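Probable disease resistance protein At5g66900 (PDB 7L7W) probably acts as a helper immune receptor of plant disease resistance whose N-terminal coiled-coil domain, the piece here, is linked to calcium-permeable channel formation and cell death. Local coordinates at residues Glu49-Leu54 and Leu112-Ile117. The protein carries 2 engineered substitutions. Sequence-based numbering, arbitrary orientation.
Sequences EILFPL and LKFCQI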
loop_
_atom_site.group_PDB
_atom_site.type_symbol
_atom_site.label_atom_id
_atom_site.label_comp_id
_atom_site.label_asym_id
_atom_site.label_seq_id
_atom_site.Cartn_x
_atom_site.Cartn_y
_atom_site.Cartn_z
ATOM N N GLU A 49 -9.058 -15.036 -20.465
ATOM C CA GLU A 49 -9.509 -16.391 -20.725
ATOM C C GLU A 49 -10.734 -16.399 -21.624
ATOM O O GLU A 49 -10.933 -17.364 -22.373
ATOM C CB GLU A 49 -9.760 -17.117 -19.401
ATOM C CG GLU A 49 -8.443 -17.583 -18.768
ATOM C CD GLU A 49 -8.601 -18.295 -17.429
ATOM O OE1 GLU A 49 -9.435 -17.862 -16.588
ATOM O OE2 GLU A 49 -7.853 -19.280 -17.210
ATOM N N ILE A 50 -11.547 -15.337 -21.571
ATOM C CA ILE A 50 -12.579 -15.140 -22.595
ATOM C C ILE A 50 -11.938 -14.955 -23.968
ATOM O O ILE A 50 -12.372 -15.536 -24.970
ATOM C CB ILE A 50 -13.457 -13.925 -22.255
ATOM C CG1 ILE A 50 -14.290 -14.157 -21.003
ATOM C CG2 ILE A 50 -14.327 -13.540 -23.457
ATOM C CD1 ILE A 50 -14.889 -12.852 -20.477
ATOM N N LEU A 51 -10.922 -14.094 -24.039
ATOM C CA LEU A 51 -10.300 -13.781 -25.320
ATOM C C LEU A 51 -9.484 -14.947 -25.882
ATOM O O LEU A 51 -9.256 -14.996 -27.094
ATOM C CB LEU A 51 -9.429 -12.532 -25.162
ATOM C CG LEU A 51 -8.391 -12.185 -26.231
ATOM C CD1 LEU A 51 -9.060 -11.471 -27.411
ATOM C CD2 LEU A 51 -7.258 -11.344 -25.642
ATOM N N PHE A 52 -9.060 -15.887 -25.034
ATOM C CA PHE A 52 -8.125 -16.929 -25.457
ATOM C C PHE A 52 -8.636 -17.838 -26.579
ATOM O O PHE A 52 -7.855 -18.144 -27.498
ATOM C CB PHE A 52 -7.712 -17.752 -24.230
ATOM C CG PHE A 52 -6.688 -18.780 -24.533
ATOM C CD1 PHE A 52 -5.371 -18.415 -24.730
ATOM C CD2 PHE A 52 -7.042 -20.111 -24.665
ATOM C CE1 PHE A 52 -4.406 -19.365 -25.035
ATOM C CE2 PHE A 52 -6.083 -21.071 -24.967
ATOM C CZ PHE A 52 -4.762 -20.695 -25.153
ATOM N N PRO A 53 -9.875 -18.333 -26.561
ATOM C CA PRO A 53 -10.312 -19.173 -27.687
ATOM C C PRO A 53 -10.383 -18.398 -28.993
ATOM O O PRO A 53 -10.140 -18.959 -30.073
ATOM C CB PRO A 53 -11.699 -19.661 -27.243
ATOM C CG PRO A 53 -11.745 -19.414 -25.793
ATOM C CD PRO A 53 -10.948 -18.183 -25.574
ATOM N N LEU A 54 -10.720 -17.113 -28.920
ATOM C CA LEU A 54 -10.729 -16.286 -30.119
ATOM C C LEU A 54 -9.330 -16.172 -30.712
ATOM O O LEU A 54 -9.163 -16.180 -31.939
ATOM C CB LEU A 54 -11.305 -14.918 -29.781
ATOM C CG LEU A 54 -11.503 -13.944 -30.917
ATOM C CD1 LEU A 54 -12.943 -13.485 -30.889
ATOM C CD2 LEU A 54 -10.575 -12.777 -30.692
ATOM N N LEU A 112 -11.826 -6.763 -24.066
ATOM C CA LEU A 112 -13.229 -7.123 -24.176
ATOM C C LEU A 112 -13.823 -6.610 -25.481
ATOM O O LEU A 112 -14.511 -7.359 -26.188
ATOM C CB LEU A 112 -14.009 -6.597 -22.975
ATOM C CG LEU A 112 -13.765 -7.420 -21.708
ATOM C CD1 LEU A 112 -14.704 -6.992 -20.602
ATOM C CD2 LEU A 112 -13.886 -8.915 -21.970
ATOM N N LYS A 113 -13.530 -5.356 -25.848
ATOM C CA LYS A 113 -14.113 -4.859 -27.091
ATOM C C LYS A 113 -13.603 -5.657 -28.281
ATOM O O LYS A 113 -14.364 -5.950 -29.210
ATOM C CB LYS A 113 -13.830 -3.369 -27.289
ATOM C CG LYS A 113 -14.619 -2.795 -28.473
ATOM C CD LYS A 113 -13.868 -1.684 -29.208
ATOM C CE LYS A 113 -12.563 -2.193 -29.829
ATOM N NZ LYS A 113 -12.651 -2.415 -31.307
ATOM N N PHE A 114 -12.343 -6.081 -28.228
ATOM C CA PHE A 114 -11.804 -6.877 -29.313
ATOM C C PHE A 114 -12.557 -8.190 -29.470
ATOM O O PHE A 114 -12.666 -8.711 -30.583
ATOM C CB PHE A 114 -10.325 -7.139 -29.077
ATOM C CG PHE A 114 -9.656 -7.756 -30.241
ATOM C CD1 PHE A 114 -9.011 -6.961 -31.175
ATOM C CD2 PHE A 114 -9.700 -9.133 -30.436
ATOM C CE1 PHE A 114 -8.405 -7.531 -32.286
ATOM C CE2 PHE A 114 -9.101 -9.715 -31.551
ATOM C CZ PHE A 114 -8.449 -8.910 -32.477
ATOM N N CYS A 115 -13.091 -8.735 -28.380
ATOM C CA CYS A 115 -13.835 -9.986 -28.466
ATOM C C CYS A 115 -15.147 -9.853 -29.235
ATOM O O CYS A 115 -15.859 -10.853 -29.361
ATOM C CB CYS A 115 -14.106 -10.517 -27.061
ATOM S SG CYS A 115 -12.624 -11.114 -26.191
ATOM N N GLN A 116 -15.485 -8.658 -29.735
ATOM C CA GLN A 116 -16.607 -8.462 -30.648
ATOM C C GLN A 116 -16.153 -8.384 -32.108
ATOM O O GLN A 116 -16.854 -7.805 -32.950
ATOM C CB GLN A 116 -17.391 -7.198 -30.279
ATOM C CG GLN A 116 -17.596 -6.968 -28.784
ATOM C CD GLN A 116 -18.397 -8.081 -28.118
ATOM O OE1 GLN A 116 -19.399 -8.552 -28.668
ATOM N NE2 GLN A 116 -17.967 -8.496 -26.922
ATOM N N ILE A 117 -14.990 -8.926 -32.414
ATOM C CA ILE A 117 -14.463 -8.863 -33.764
ATOM C C ILE A 117 -15.244 -9.828 -34.650
ATOM O O ILE A 117 -15.568 -10.953 -34.247
ATOM C CB ILE A 117 -12.955 -9.174 -33.749
ATOM C CG1 ILE A 117 -12.335 -8.969 -35.136
ATOM C CG2 ILE A 117 -12.684 -10.566 -33.185
ATOM C CD1 ILE A 117 -11.716 -7.608 -35.315
#
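With chi1 at -70°, Cys115 swings SG away from its own carbonyl carbon and against Leu51, while Leu54 and Phe114 both hold CG anti to the backbone N, which brings one Leu54 methyl, CD2, to the phenyl ring. The contact joins two helices of the four-helix bundle of this RPW8-like domain, helix 38-60 and the C-terminal end of helix 97-114. Within these segments the backbones come nearest at Leu51 and Cys115, the residue just after the helix end, CA to CA 6.1 Å. A small, weakly polar side chain suits that place: SG lies 3.6 Å from both CA and CB of Leu51, against the backbone of the opposing helix, and meets Ile50 CG2 at 4.0 Å. Branched Ile50 and Leu112 meet more loosely, CD1 to CD2, at the more exposed margin. No hydrogen bond spans the interface, so shape and apolar burial hold it together. Leu51 also packs on Leu24 of helix 20-32 and Phe114 on Leu75 of helix 70-88, tying the pair into the bundle core. Past Phe114 a type I turn leads to Ile117, whose CG2 meets Leu54 CD1 at 3.7 Å, the side chains crossing at about a right angle; a forked leucine can thus serve two neighbours. Broad, flat Phe114 likewise receives two leucines: Leu51 CD1 reaches its CD2 obliquely, whereas Leu54 CD2 lies in the ring plane at its edge, 3.5 Å from Phe114 CE2.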